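Local coordinates for protein lysyl oxidase (Pichia pastoris, PDB 1W7C) that probably oxidises primary amines, including lysine side chains, to aldehydes, using copper and a topaquinone built from its own chain, at residues Q30-L33 with D34-S38; E67-T70 with Y71-E74; S125-P128 with F129-H133; I163-Y167 with E168-C172; P662-F666 with S667-A671. All coordinates share one frame; numbering follows the deposited sequence.

Contact 1: Q30-L33 with D34-S38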
loop_
_atom_site.group_PDB
_atom_site.type_symbol
_atom_site.label_atom_id
_atom_site.label_comp_id
_atom_site.label_asym_id
_atom_site.label_seq_id
_atom_site.Cartn_x
_atom_site.Cartn_y
_atom_site.Cartn_z
ATOM N N GLN A 30 13.625 24.147 -33.966
ATOM C CA GLN A 30 13.519 24.934 -35.188
ATOM C C GLN A 30 14.673 24.673 -36.140
ATOM O O GLN A 30 14.455 24.489 -37.339
ATOM C CB GLN A 30 13.476 26.419 -34.859
ATOM C CG GLN A 30 13.153 27.299 -36.056
ATOM C CD GLN A 30 11.755 27.095 -36.585
ATOM O OE1 GLN A 30 10.795 27.445 -35.922
ATOM N NE2 GLN A 30 11.638 26.550 -37.805
ATOM N N GLU A 31 15.886 24.608 -35.608
ATOM C CA GLU A 31 17.079 24.318 -36.416
ATOM C C GLU A 31 16.961 22.947 -37.090
ATOM O O GLU A 31 17.316 22.778 -38.272
ATOM C CB GLU A 31 18.337 24.346 -35.538
ATOM C CG GLU A 31 18.850 25.732 -35.233
ATOM C CD GLU A 31 20.327 25.739 -34.879
ATOM O OE1 GLU A 31 20.777 24.834 -34.149
ATOM O OE2 GLU A 31 21.039 26.639 -35.352
ATOM N N VAL A 32 16.471 21.962 -36.348
ATOM C CA VAL A 32 16.345 20.623 -36.896
ATOM C C VAL A 32 15.264 20.594 -37.983
ATOM O O VAL A 32 15.454 20.017 -39.056
ATOM C CB VAL A 32 16.060 19.581 -35.787
ATOM C CG1 VAL A 32 15.742 18.228 -36.369
ATOM C CG2 VAL A 32 17.236 19.483 -34.841
ATOM N N LEU A 33 14.123 21.213 -37.708
ATOM C CA LEU A 33 13.027 21.203 -38.678
ATOM C C LEU A 33 13.470 21.909 -39.961
ATOM O O LEU A 33 13.181 21.467 -41.073
ATOM C CB LEU A 33 11.791 21.874 -38.058
ATOM C CG LEU A 33 10.470 21.827 -38.820
ATOM C CD1 LEU A 33 9.998 20.440 -39.054
ATOM C CD2 LEU A 33 9.429 22.592 -38.049
ATOM N N ASP A 34 14.205 23.004 -39.799
ATOM C CA ASP A 34 14.717 23.775 -40.938
ATOM C C ASP A 34 15.650 22.903 -41.785
ATOM O O ASP A 34 15.594 22.922 -43.023
ATOM C CB ASP A 34 15.457 25.038 -40.472
ATOM C CG ASP A 34 14.530 26.140 -39.953
ATOM O OD1 ASP A 34 13.278 26.091 -40.110
ATOM O OD2 ASP A 34 15.003 27.135 -39.369
ATOM N N LEU A 35 16.508 22.130 -41.121
ATOM C CA LEU A 35 17.472 21.279 -41.835
ATOM C C LEU A 35 16.767 20.139 -42.548
ATOM O O LEU A 35 17.135 19.787 -43.669
ATOM C CB LEU A 35 18.542 20.748 -40.887
ATOM C CG LEU A 35 19.687 19.951 -41.521
ATOM C CD1 LEU A 35 20.401 20.762 -42.584
ATOM C CD2 LEU A 35 20.657 19.475 -40.443
ATOM N N LEU A 36 15.735 19.588 -41.926
ATOM C CA LEU A 36 14.943 18.553 -42.569
ATOM C C LEU A 36 14.279 19.133 -43.825
ATOM O O LEU A 36 14.283 18.478 -44.871
ATOM C CB LEU A 36 13.908 17.964 -41.602
ATOM C CG LEU A 36 14.482 17.107 -40.485
ATOM C CD1 LEU A 36 13.392 16.773 -39.517
ATOM C CD2 LEU A 36 15.093 15.811 -41.008
ATOM N N HIS A 37 13.756 20.353 -43.723
ATOM C CA HIS A 37 13.076 20.984 -44.859
ATOM C C HIS A 37 14.037 21.280 -46.021
ATOM O O HIS A 37 13.613 21.296 -47.187
ATOM C CB HIS A 37 12.361 22.275 -44.436
ATOM C CG HIS A 37 10.937 22.085 -44.028
ATOM N ND1 HIS A 37 9.897 22.107 -44.935
ATOM C CD2 HIS A 37 10.375 21.850 -42.814
ATOM C CE1 HIS A 37 8.756 21.926 -44.295
ATOM N NE2 HIS A 37 9.017 21.778 -43.006
ATOM N N SER A 38 15.307 21.546 -45.715
ATOM C CA SER A 38 16.283 21.855 -46.761
ATOM C C SER A 38 16.897 20.576 -47.358
ATOM O O SER A 38 17.419 20.586 -48.453
ATOM C CB SER A 38 17.352 22.831 -46.252
ATOM O OG SER A 38 18.212 22.225 -45.322
#

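Contact 2: E67-T70 with Y71-E74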
loop_
_atom_site.group_PDB
_atom_site.type_symbol
_atom_site.label_atom_id
_atom_site.label_comp_id
_atom_site.label_asym_id
_atom_site.label_seq_id
_atom_site.Cartn_x
_atom_site.Cartn_y
_atom_site.Cartn_z
ATOM N N GLU A 67 29.308 8.020 -21.323
ATOM C CA GLU A 67 29.687 9.418 -21.594
ATOM C C GLU A 67 29.003 10.325 -20.592
ATOM O O GLU A 67 29.588 11.307 -20.122
ATOM C CB GLU A 67 29.389 9.863 -23.044
ATOM C CG GLU A 67 27.938 9.818 -23.497
ATOM C CD GLU A 67 27.732 10.333 -24.928
ATOM O OE1 GLU A 67 28.740 10.671 -25.619
ATOM O OE2 GLU A 67 26.555 10.421 -25.353
ATOM N N ALA A 68 27.778 10.009 -20.193
ATOM C CA ALA A 68 27.090 10.806 -19.182
ATOM C C ALA A 68 27.821 10.723 -17.855
ATOM O O ALA A 68 27.988 11.741 -17.182
ATOM C CB ALA A 68 25.667 10.325 -19.017
ATOM N N LEU A 69 28.189 9.509 -17.440
ATOM C CA LEU A 69 28.865 9.357 -16.159
ATOM C C LEU A 69 30.232 10.023 -16.139
ATOM O O LEU A 69 30.609 10.621 -15.136
ATOM C CB LEU A 69 28.984 7.876 -15.788
ATOM C CG LEU A 69 27.646 7.211 -15.394
ATOM C CD1 LEU A 69 27.941 5.817 -14.937
ATOM C CD2 LEU A 69 26.900 7.942 -14.324
ATOM N N THR A 70 30.964 9.973 -17.256
ATOM C CA THR A 70 32.253 10.638 -17.346
ATOM C C THR A 70 32.059 12.156 -17.144
ATOM O O THR A 70 32.807 12.821 -16.435
ATOM C CB THR A 70 32.938 10.306 -18.679
ATOM O OG1 THR A 70 33.115 8.872 -18.774
ATOM C CG2 THR A 70 34.348 10.856 -18.745
ATOM N N TYR A 71 31.019 12.710 -17.749
ATOM C CA TYR A 71 30.668 14.109 -17.547
ATOM C C TYR A 71 30.285 14.427 -16.093
ATOM O O TYR A 71 30.758 15.389 -15.513
ATOM C CB TYR A 71 29.527 14.498 -18.504
ATOM C CG TYR A 71 28.960 15.852 -18.226
ATOM C CD1 TYR A 71 29.705 16.998 -18.458
ATOM C CD2 TYR A 71 27.676 15.990 -17.744
ATOM C CE1 TYR A 71 29.215 18.246 -18.191
ATOM C CE2 TYR A 71 27.155 17.245 -17.483
ATOM C CZ TYR A 71 27.928 18.369 -17.680
ATOM O OH TYR A 71 27.402 19.574 -17.409
ATOM N N LEU A 72 29.406 13.621 -15.503
ATOM C CA LEU A 72 28.903 13.888 -14.158
ATOM C C LEU A 72 29.941 13.714 -13.078
ATOM O O LEU A 72 29.941 14.475 -12.110
ATOM C CB LEU A 72 27.731 12.952 -13.829
ATOM C CG LEU A 72 26.485 13.142 -14.703
ATOM C CD1 LEU A 72 25.472 12.062 -14.398
ATOM C CD2 LEU A 72 25.858 14.513 -14.527
ATOM N N ASP A 73 30.813 12.714 -13.252
ATOM C CA ASP A 73 31.658 12.218 -12.169
ATOM C C ASP A 73 33.161 12.430 -12.360
ATOM O O ASP A 73 33.901 12.412 -11.380
ATOM C CB ASP A 73 31.432 10.719 -11.971
ATOM C CG ASP A 73 30.076 10.378 -11.448
ATOM O OD1 ASP A 73 29.330 11.277 -10.935
ATOM O OD2 ASP A 73 29.744 9.188 -11.475
ATOM N N GLU A 74 33.593 12.574 -13.613
ATOM C CA GLU A 74 35.025 12.556 -13.968
ATOM C C GLU A 74 35.443 13.738 -14.853
ATOM O O GLU A 74 36.408 13.656 -15.604
ATOM C CB GLU A 74 35.426 11.196 -14.600
ATOM C CG GLU A 74 35.194 9.991 -13.663
ATOM C CD GLU A 74 35.526 8.645 -14.274
ATOM O OE1 GLU A 74 36.134 8.598 -15.359
ATOM O OE2 GLU A 74 35.177 7.617 -13.657
#

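Contact 3: S125-P128 with F129-H133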
loop_
_atom_site.group_PDB
_atom_site.type_symbol
_atom_site.label_atom_id
_atom_site.label_comp_id
_atom_site.label_asym_id
_atom_site.label_seq_id
_atom_site.Cartn_x
_atom_site.Cartn_y
_atom_site.Cartn_z
ATOM N N SER A 125 15.831 1.181 -38.932
ATOM C CA SER A 125 15.374 2.546 -38.813
ATOM C C SER A 125 14.011 2.771 -39.441
ATOM O O SER A 125 13.344 3.745 -39.070
ATOM C CB SER A 125 16.381 3.517 -39.423
ATOM O OG SER A 125 16.608 3.187 -40.793
ATOM N N LYS A 126 13.629 1.933 -40.393
ATOM C CA LYS A 126 12.418 2.105 -41.165
ATOM C C LYS A 126 11.301 1.179 -40.627
ATOM O O LYS A 126 11.491 -0.028 -40.455
ATOM C CB LYS A 126 12.693 1.722 -42.645
ATOM C CG LYS A 126 13.661 2.694 -43.328
ATOM C CD LYS A 126 13.943 2.305 -44.797
ATOM C CE LYS A 126 14.892 3.258 -45.489
ATOM N NZ LYS A 126 16.250 3.225 -44.919
ATOM N N LEU A 127 10.134 1.784 -40.431
ATOM C CA LEU A 127 8.917 1.092 -40.026
ATOM C C LEU A 127 7.970 1.075 -41.217
ATOM O O LEU A 127 7.539 2.141 -41.647
ATOM C CB LEU A 127 8.286 1.822 -38.836
ATOM C CG LEU A 127 6.932 1.324 -38.310
ATOM C CD1 LEU A 127 7.150 0.051 -37.515
ATOM C CD2 LEU A 127 6.274 2.381 -37.467
ATOM N N PRO A 128 7.660 -0.096 -41.779
ATOM C CA PRO A 128 6.803 -0.157 -42.972
ATOM C C PRO A 128 5.420 0.466 -42.757
ATOM O O PRO A 128 4.831 0.361 -41.673
ATOM C CB PRO A 128 6.670 -1.658 -43.214
ATOM C CG PRO A 128 7.870 -2.244 -42.617
ATOM C CD PRO A 128 8.126 -1.440 -41.367
ATOM N N PHE A 129 4.867 1.039 -43.821
ATOM C CA PHE A 129 3.541 1.628 -43.785
ATOM C C PHE A 129 2.499 0.707 -43.135
ATOM O O PHE A 129 1.698 1.159 -42.325
ATOM C CB PHE A 129 3.087 1.975 -45.210
ATOM C CG PHE A 129 1.718 2.600 -45.257
ATOM C CD1 PHE A 129 1.556 3.961 -45.025
ATOM C CD2 PHE A 129 0.587 1.820 -45.514
ATOM C CE1 PHE A 129 0.324 4.526 -45.053
ATOM C CE2 PHE A 129 -0.654 2.399 -45.554
ATOM C CZ PHE A 129 -0.788 3.751 -45.321
ATOM N N GLU A 130 2.468 -0.568 -43.533
ATOM C CA GLU A 130 1.432 -1.478 -43.037
ATOM C C GLU A 130 1.374 -1.565 -41.516
ATOM O O GLU A 130 0.292 -1.750 -40.986
ATOM C CB GLU A 130 1.541 -2.883 -43.610
ATOM C CG GLU A 130 1.229 -2.994 -45.104
ATOM C CD GLU A 130 -0.070 -2.309 -45.531
ATOM O OE1 GLU A 130 -0.067 -1.620 -46.563
ATOM O OE2 GLU A 130 -1.114 -2.507 -44.867
ATOM N N VAL A 131 2.522 -1.429 -40.850
ATOM C CA VAL A 131 2.620 -1.521 -39.388
ATOM C C VAL A 131 2.972 -0.144 -38.796
ATOM O O VAL A 131 3.516 -0.021 -37.703
ATOM C CB VAL A 131 3.632 -2.607 -38.936
ATOM C CG1 VAL A 131 3.157 -3.986 -39.311
ATOM C CG2 VAL A 131 5.029 -2.355 -39.464
ATOM N N GLY A 132 2.609 0.891 -39.521
ATOM C CA GLY A 132 2.998 2.237 -39.209
ATOM C C GLY A 132 2.302 2.809 -37.969
ATOM O O GLY A 132 1.396 2.208 -37.376
ATOM N N HIS A 133 2.752 3.980 -37.562
ATOM C CA HIS A 133 2.115 4.722 -36.483
ATOM C C HIS A 133 0.725 5.160 -36.919
ATOM O O HIS A 133 0.512 5.606 -38.070
ATOM C CB HIS A 133 2.955 5.941 -36.136
ATOM C CG HIS A 133 2.443 6.710 -34.966
ATOM N ND1 HIS A 133 2.311 6.159 -33.718
ATOM C CD2 HIS A 133 1.974 7.973 -34.871
ATOM C CE1 HIS A 133 1.816 7.066 -32.893
ATOM N NE2 HIS A 133 1.563 8.159 -33.579
#

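Contact 4: I163-Y167 with E168-C172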
loop_
_atom_site.group_PDB
_atom_site.type_symbol
_atom_site.label_atom_id
_atom_site.label_comp_id
_atom_site.label_asym_id
_atom_site.label_seq_id
_atom_site.Cartn_x
_atom_site.Cartn_y
_atom_site.Cartn_z
ATOM N N ILE A 163 -29.881 0.582 -33.401
ATOM C CA ILE A 163 -29.342 1.343 -32.271
ATOM C C ILE A 163 -30.361 2.282 -31.638
ATOM O O ILE A 163 -30.318 2.502 -30.438
ATOM C CB ILE A 163 -28.047 2.090 -32.714
ATOM C CG1 ILE A 163 -26.996 1.060 -33.121
ATOM C CG2 ILE A 163 -27.505 2.995 -31.594
ATOM C CD1 ILE A 163 -25.807 1.614 -33.874
ATOM N N GLY A 164 -31.243 2.857 -32.452
ATOM C CA GLY A 164 -32.316 3.698 -31.958
ATOM C C GLY A 164 -32.093 5.190 -32.114
ATOM O O GLY A 164 -32.967 5.976 -31.768
ATOM N N VAL A 165 -30.934 5.588 -32.633
ATOM C CA VAL A 165 -30.667 6.991 -32.933
ATOM C C VAL A 165 -30.061 7.059 -34.335
ATOM O O VAL A 165 -29.488 6.078 -34.803
ATOM C CB VAL A 165 -29.696 7.638 -31.884
ATOM C CG1 VAL A 165 -30.240 7.499 -30.453
ATOM C CG2 VAL A 165 -28.292 7.028 -31.995
ATOM N N PRO A 166 -30.190 8.193 -35.023
ATOM C CA PRO A 166 -29.597 8.315 -36.358
ATOM C C PRO A 166 -28.068 8.418 -36.297
ATOM O O PRO A 166 -27.478 8.652 -35.235
ATOM C CB PRO A 166 -30.215 9.603 -36.903
ATOM C CG PRO A 166 -30.537 10.396 -35.710
ATOM C CD PRO A 166 -30.923 9.411 -34.634
ATOM N N TYR A 167 -27.448 8.229 -37.449
ATOM C CA TYR A 167 -26.001 8.302 -37.596
ATOM C C TYR A 167 -25.370 9.546 -36.964
ATOM O O TYR A 167 -24.309 9.440 -36.356
ATOM C CB TYR A 167 -25.657 8.240 -39.073
ATOM C CG TYR A 167 -24.180 8.268 -39.420
ATOM C CD1 TYR A 167 -23.360 7.170 -39.174
ATOM C CD2 TYR A 167 -23.616 9.377 -40.046
ATOM C CE1 TYR A 167 -22.027 7.176 -39.531
ATOM C CE2 TYR A 167 -22.281 9.388 -40.413
ATOM C CZ TYR A 167 -21.488 8.289 -40.145
ATOM O OH TYR A 167 -20.172 8.286 -40.527
ATOM N N GLU A 168 -26.054 10.696 -37.051
ATOM C CA GLU A 168 -25.525 11.957 -36.529
ATOM C C GLU A 168 -25.327 11.911 -35.007
ATOM O O GLU A 168 -24.567 12.710 -34.450
ATOM C CB GLU A 168 -26.471 13.123 -36.846
ATOM C CG GLU A 168 -26.443 13.618 -38.284
ATOM C CD GLU A 168 -26.859 12.564 -39.281
ATOM O OE1 GLU A 168 -26.088 12.356 -40.244
ATOM O OE2 GLU A 168 -27.947 11.940 -39.098
ATOM N N ASP A 169 -26.050 11.009 -34.338
ATOM C CA ASP A 169 -26.074 10.944 -32.879
ATOM C C ASP A 169 -25.155 9.865 -32.316
ATOM O O ASP A 169 -25.187 9.599 -31.118
ATOM C CB ASP A 169 -27.516 10.682 -32.395
ATOM C CG ASP A 169 -28.440 11.820 -32.666
ATOM O OD1 ASP A 169 -27.965 12.878 -33.104
ATOM O OD2 ASP A 169 -29.661 11.741 -32.448
ATOM N N MET A 170 -24.349 9.238 -33.167
ATOM C CA MET A 170 -23.375 8.242 -32.740
ATOM C C MET A 170 -22.009 8.552 -33.356
ATOM O O MET A 170 -21.875 9.385 -34.264
ATOM C CB MET A 170 -23.865 6.828 -33.107
ATOM C CG MET A 170 -23.765 6.491 -34.599
ATOM S SD MET A 170 -24.509 4.933 -35.043
ATOM C CE MET A 170 -26.270 5.262 -34.707
ATOM N N GLY A 171 -21.005 7.857 -32.859
ATOM C CA GLY A 171 -19.665 7.972 -33.375
ATOM C C GLY A 171 -19.060 6.595 -33.539
ATOM O O GLY A 171 -19.014 5.786 -32.602
ATOM N N CYS A 172 -18.577 6.320 -34.741
ATOM C CA CYS A 172 -18.027 5.016 -35.063
ATOM C C CYS A 172 -16.522 5.167 -35.225
ATOM O O CYS A 172 -16.034 6.206 -35.711
ATOM C CB CYS A 172 -18.718 4.455 -36.322
ATOM S SG CYS A 172 -20.545 4.399 -36.136
#

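Contact 5: P662-F666 with S667-A671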
loop_
_atom_site.group_PDB
_atom_site.type_symbol
_atom_site.label_atom_id
_atom_site.label_comp_id
_atom_site.label_asym_id
_atom_site.label_seq_id
_atom_site.Cartn_x
_atom_site.Cartn_y
_atom_site.Cartn_z
ATOM N N PRO A 662 -20.117 6.760 -11.983
ATOM C CA PRO A 662 -19.731 7.127 -13.351
ATOM C C PRO A 662 -18.253 7.010 -13.692
ATOM O O PRO A 662 -17.930 6.941 -14.874
ATOM C CB PRO A 662 -20.199 8.579 -13.464
ATOM C CG PRO A 662 -20.077 9.103 -12.057
ATOM C CD PRO A 662 -20.506 7.925 -11.188
ATOM N N ASN A 663 -17.389 6.958 -12.682
ATOM C CA ASN A 663 -15.936 6.885 -12.897
ATOM C C ASN A 663 -15.296 5.924 -11.907
ATOM O O ASN A 663 -15.790 5.712 -10.798
ATOM C CB ASN A 663 -15.252 8.239 -12.657
ATOM C CG ASN A 663 -15.001 9.090 -13.910
ATOM O OD1 ASN A 663 -14.112 9.938 -13.864
ATOM N ND2 ASN A 663 -15.752 8.895 -14.988
ATOM N N THR A 664 -14.161 5.367 -12.316
ATOM C CA THR A 664 -13.252 4.670 -11.432
ATOM C C THR A 664 -12.638 5.655 -10.441
ATOM O O THR A 664 -12.455 6.816 -10.737
ATOM C CB THR A 664 -12.164 4.026 -12.309
ATOM O OG1 THR A 664 -12.778 3.028 -13.137
ATOM C CG2 THR A 664 -11.104 3.325 -11.496
ATOM N N ILE A 665 -12.347 5.176 -9.235
ATOM C CA ILE A 665 -11.734 5.977 -8.178
ATOM C C ILE A 665 -10.260 5.600 -7.951
ATOM O O ILE A 665 -9.862 4.447 -8.058
ATOM C CB ILE A 665 -12.581 5.960 -6.870
ATOM C CG1 ILE A 665 -12.557 4.613 -6.158
ATOM C CG2 ILE A 665 -13.997 6.439 -7.185
ATOM C CD1 ILE A 665 -13.396 4.567 -4.897
ATOM N N PHE A 666 -9.475 6.618 -7.592
ATOM C CA PHE A 666 -8.037 6.492 -7.433
ATOM C C PHE A 666 -7.671 5.716 -6.169
ATOM O O PHE A 666 -6.585 5.143 -6.097
ATOM C CB PHE A 666 -7.356 7.862 -7.307
ATOM C CG PHE A 666 -7.172 8.643 -8.607
ATOM C CD1 PHE A 666 -7.484 10.021 -8.652
ATOM C CD2 PHE A 666 -6.590 8.084 -9.708
ATOM C CE1 PHE A 666 -7.218 10.769 -9.819
ATOM C CE2 PHE A 666 -6.346 8.813 -10.841
ATOM C CZ PHE A 666 -6.659 10.146 -10.897
ATOM N N SER A 667 -8.522 5.722 -5.148
ATOM C CA SER A 667 -8.165 5.129 -3.846
ATOM C C SER A 667 -7.958 3.617 -3.921
ATOM O O SER A 667 -7.043 3.055 -3.270
ATOM C CB SER A 667 -9.272 5.433 -2.874
ATOM O OG SER A 667 -10.485 5.020 -3.454
ATOM N N THR A 668 -8.771 2.916 -4.708
ATOM C CA THR A 668 -8.699 1.473 -4.822
ATOM C C THR A 668 -8.110 0.955 -6.121
ATOM O O THR A 668 -8.105 -0.255 -6.341
ATOM C CB THR A 668 -10.108 0.890 -4.620
ATOM O OG1 THR A 668 -11.071 1.586 -5.425
ATOM C CG2 THR A 668 -10.587 1.068 -3.180
ATOM N N ALA A 669 -7.635 1.850 -6.976
ATOM C CA ALA A 669 -6.948 1.499 -8.223
ATOM C C ALA A 669 -5.502 1.979 -8.130
ATOM O O ALA A 669 -5.129 2.925 -8.785
ATOM C CB ALA A 669 -7.664 2.142 -9.428
ATOM N N HIS A 670 -4.732 1.312 -7.285
ATOM C CA HIS A 670 -3.413 1.773 -6.825
ATOM C C HIS A 670 -2.391 0.668 -6.953
ATOM O O HIS A 670 -2.683 -0.497 -6.685
ATOM C CB HIS A 670 -3.526 2.061 -5.354
ATOM C CG HIS A 670 -2.275 2.581 -4.701
ATOM N ND1 HIS A 670 -1.858 2.121 -3.474
ATOM C CD2 HIS A 670 -1.362 3.515 -5.077
ATOM C CE1 HIS A 670 -0.747 2.738 -3.120
ATOM N NE2 HIS A 670 -0.426 3.596 -4.069
ATOM N N ALA A 671 -1.196 1.050 -7.364
ATOM C CA ALA A 671 -0.072 0.124 -7.428
ATOM C C ALA A 671 1.198 0.884 -7.053
ATOM O O ALA A 671 1.324 2.077 -7.338
ATOM C CB ALA A 671 0.042 -0.464 -8.806
HETATM O O HOH W 1 -10.942 1.920 -8.042
#

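Contact 1: Q30-L33 with D34-S38
Regular i to i+4 backbone bonds join Gln30-Leu33 to Asp34-His37 as two successive turns of one helix, from Gln30 O with Asp34 N to Leu33 O with His37 N, the latter 2.9 Å long. Gln30 and Asp34 are tied twice, in opposite senses: Asp34 N donates to Gln30 O, and Gln30 NE2 donates to Asp34 OD1 at 2.9 Å. The oxygen lies close to the plane of the amide, but the nitrogen meets OD1 from above the carboxylate, the two planes being 37° apart. Gln30 reaches it through a bend at its second torsion (chi2 66°), which turns the amide towards Asp34, one turn further on. The helix, 26-39, lies on the antiparallel sheet of the N2 domain of this copper amine oxidase. Val32 and Leu36 run alongside each other on its buried side, CG1 of the valine 4.2 Å from CD1 of the leucine; Val32 presses on Ile58 and Val102, Leu36 on Val55. Leu33 and His37 also point the same way. The imidazole turns an edge to the backbone of the turn before, with His37 CD2 3.3 Å from Leu33 O in the ring plane and the leucine CG beside it.

Contact 2: E67-T70 with Y71-E74
Asp73 N binds Leu69 O at 2.8 Å, the shortest of the four backbone bonds that close the C-terminal turns of helix 65-73. Tyr71 N to Glu67 O and Leu72 N to Ala68 O precede it in regular helical fashion. The last two bonds are both bent at the hydrogen (143° and 140°), but the fourth stands apart: Glu74, the first residue to leave helical backbone angles, sends its N-H to Thr70 O from above the carbonyl plane at 2.9 Å. Thr70 OG1 turns back one turn to Thr66 O. Along the side of the helix Leu69 and Leu72 come together through their methyls, CD2 to CD1 at 4.4 Å, and both also lean on Arg330 of strand 329-344. Beyond the helix, Arg330 pairs its charge with Asp73, fastening this part of the N2 domain to the enzyme domain by a salt bridge as well as apolar packing. The Leu69 side chain is about 5 Å from that of Asp499, a calcium ligand. Tyr71 leads elsewhere: with CG opposite its own backbone N (chi1 171°) the ring swings off towards Lys17, which makes a cation-pi contact, and its OH bonds Thr18 N. Leu72 CG sits against the preceding turn, 3.2 Å from Ala68 O.

Contact 3: S125-P128 with F129-H133
Leu127 and Pro128 close around Val131 where strand 126-128 runs into a short 3-10 turn, and the tight packing of this contact is all on that valine and the glycine after it. Val131 CG2 touches both residues, 3.8 Å from Leu127 CD1 and 3.7 Å from Pro128 CD. It lies between the valine's own backbone N and carbonyl carbon (chi1 -66° sets CG1 beside the nitrogen), which turns this methyl back to the strand, side by side with the proline ring. Leu127 lays both methyls against the backbone beyond: CD1 is 3.6 Å and CD2 3.7 Å from Val131 O, and CD2 also rests 3.7 Å from Gly132 CA. The polar part is simple. Val131 N reaches Pro128 O at 3.0 Å in the i to i+3 bond of the 3-10 turn, with the N-H...O angle bent to 139° and the donor well above the carbonyl plane. Gly132 N then bonds Phe129 O, so a second turn follows directly on the first.

The other side is looser. Pro128, though its CD meets Val131, is otherwise exposed, and Lys126, also at the surface, turns to a salt bridge with Glu98. The strand pairs with 96-103 in the N2 sheet, Leu127 bonding Phe97 through the backbone. Past the turn the chain heads for helix 136-150, whose Lys138 meets the Phe129 ring in a cation-pi contact, while Val131 packs on His180 of strand 170-180.

Contact 4: I163-Y167 with E168-C172
The Tyr167 ring presents an edge to the carboxylate of Glu168: OE1 lies in the plane of the ring, 3.9 Å from CD2, and the two planes stand 71° apart. Arg156, Leu159 and Leu150 pack on the Tyr167 side chain, and its OH bonds Asn147. Glu168 is bent at its second torsion (chi2 62°), which brings OE1 over to Tyr167 and to a salt bridge with Arg156. A second carboxylate lies across Pro166, with Asp169 OD2 3.4 Å from the proline CD.

The backbone of these groups makes a 3-10 turn. Asp169 N bonds Pro166 O at 2.9 Å, and Met170 N bonds Tyr167 O at 3.2 Å; both donors sit well above the carbonyl planes. Met170 then folds back against the residues before the turn. Its SD meets Ile163 CD1 at 3.8 Å, the two side chains reaching for each other tip to tip, and CE sits against Val165 CG2 and 3.3 Å from Val165 O. That carbonyl oxygen is buried with no polar partner in the model, the methyl of Met170 being set against it.

Gly164, with positive phi, ends helix 153-163, so the turn carries the chain from this helix straight into strand 170-180. The strand runs beside 187-195, to which the disulfide Cys172-Cys193 welds it, and Ile163 and Val165 pack on Ile195 of that same strand.

Contact 5: P662-F666 with S667-A671
Ile665 and Thr668 meet across a buried, water-bridged turn, in the connection that leads from strand 642-654 into strand 670-678 of the enzyme domain. One water donates to Ile665 O at 2.7 Å and also bonds Thr668 OG1 at 2.6 Å, closing the turn without a direct polar bond between its halves. Around it the isoleucine is set among hydroxyls: CD1 is 3.3 Å from Ser667 OG and CG1 3.5 Å from Thr668 OG1. The reason is its first torsion (chi1 70°), which places CG1 between the backbone N and the carbonyl carbon and so aims the longer branch down the chain. Ala669 CB lies 3.5 Å from Ile665 O and 4.2 Å from Thr664 CG2. Thr664 in turn packs on His654, a copper ligand, and its hydroxyl bonds Asp660. Arg457 NH1 of strand 452-458 hydrogen-bonds Phe666 O, and the second subunit lies against the same turn, its Tyr408 touching Ser667 and its Asp449 touching Ile665. The carbonyls of the turn are thus satisfied from outside rather than by each other's N-H groups, Ile665 O by the water and Phe666 O by Arg457.

In the fold
Contacts 1 and 2 are both helical turns of the N2 domain, held by i to i+4 backbone bonds, but contact 1 covers that domain's own sheet whereas contact 2 is fastened to the enzyme domain. Contacts 3 and 4 differ: each is a 3-10 turn whose first i to i+3 bond goes to a proline carbonyl, the donor standing above its plane, and strand 170-180 starts in contact 4 and touches contact 3. These four are partly buried. Contact 5 is the buried one, its centre about 15 Å from that of the chain, nearest the copper and alone in meeting the second subunit; a water closes its turn. Contacts 2 and 4 lie farthest apart, centres about 59 Å.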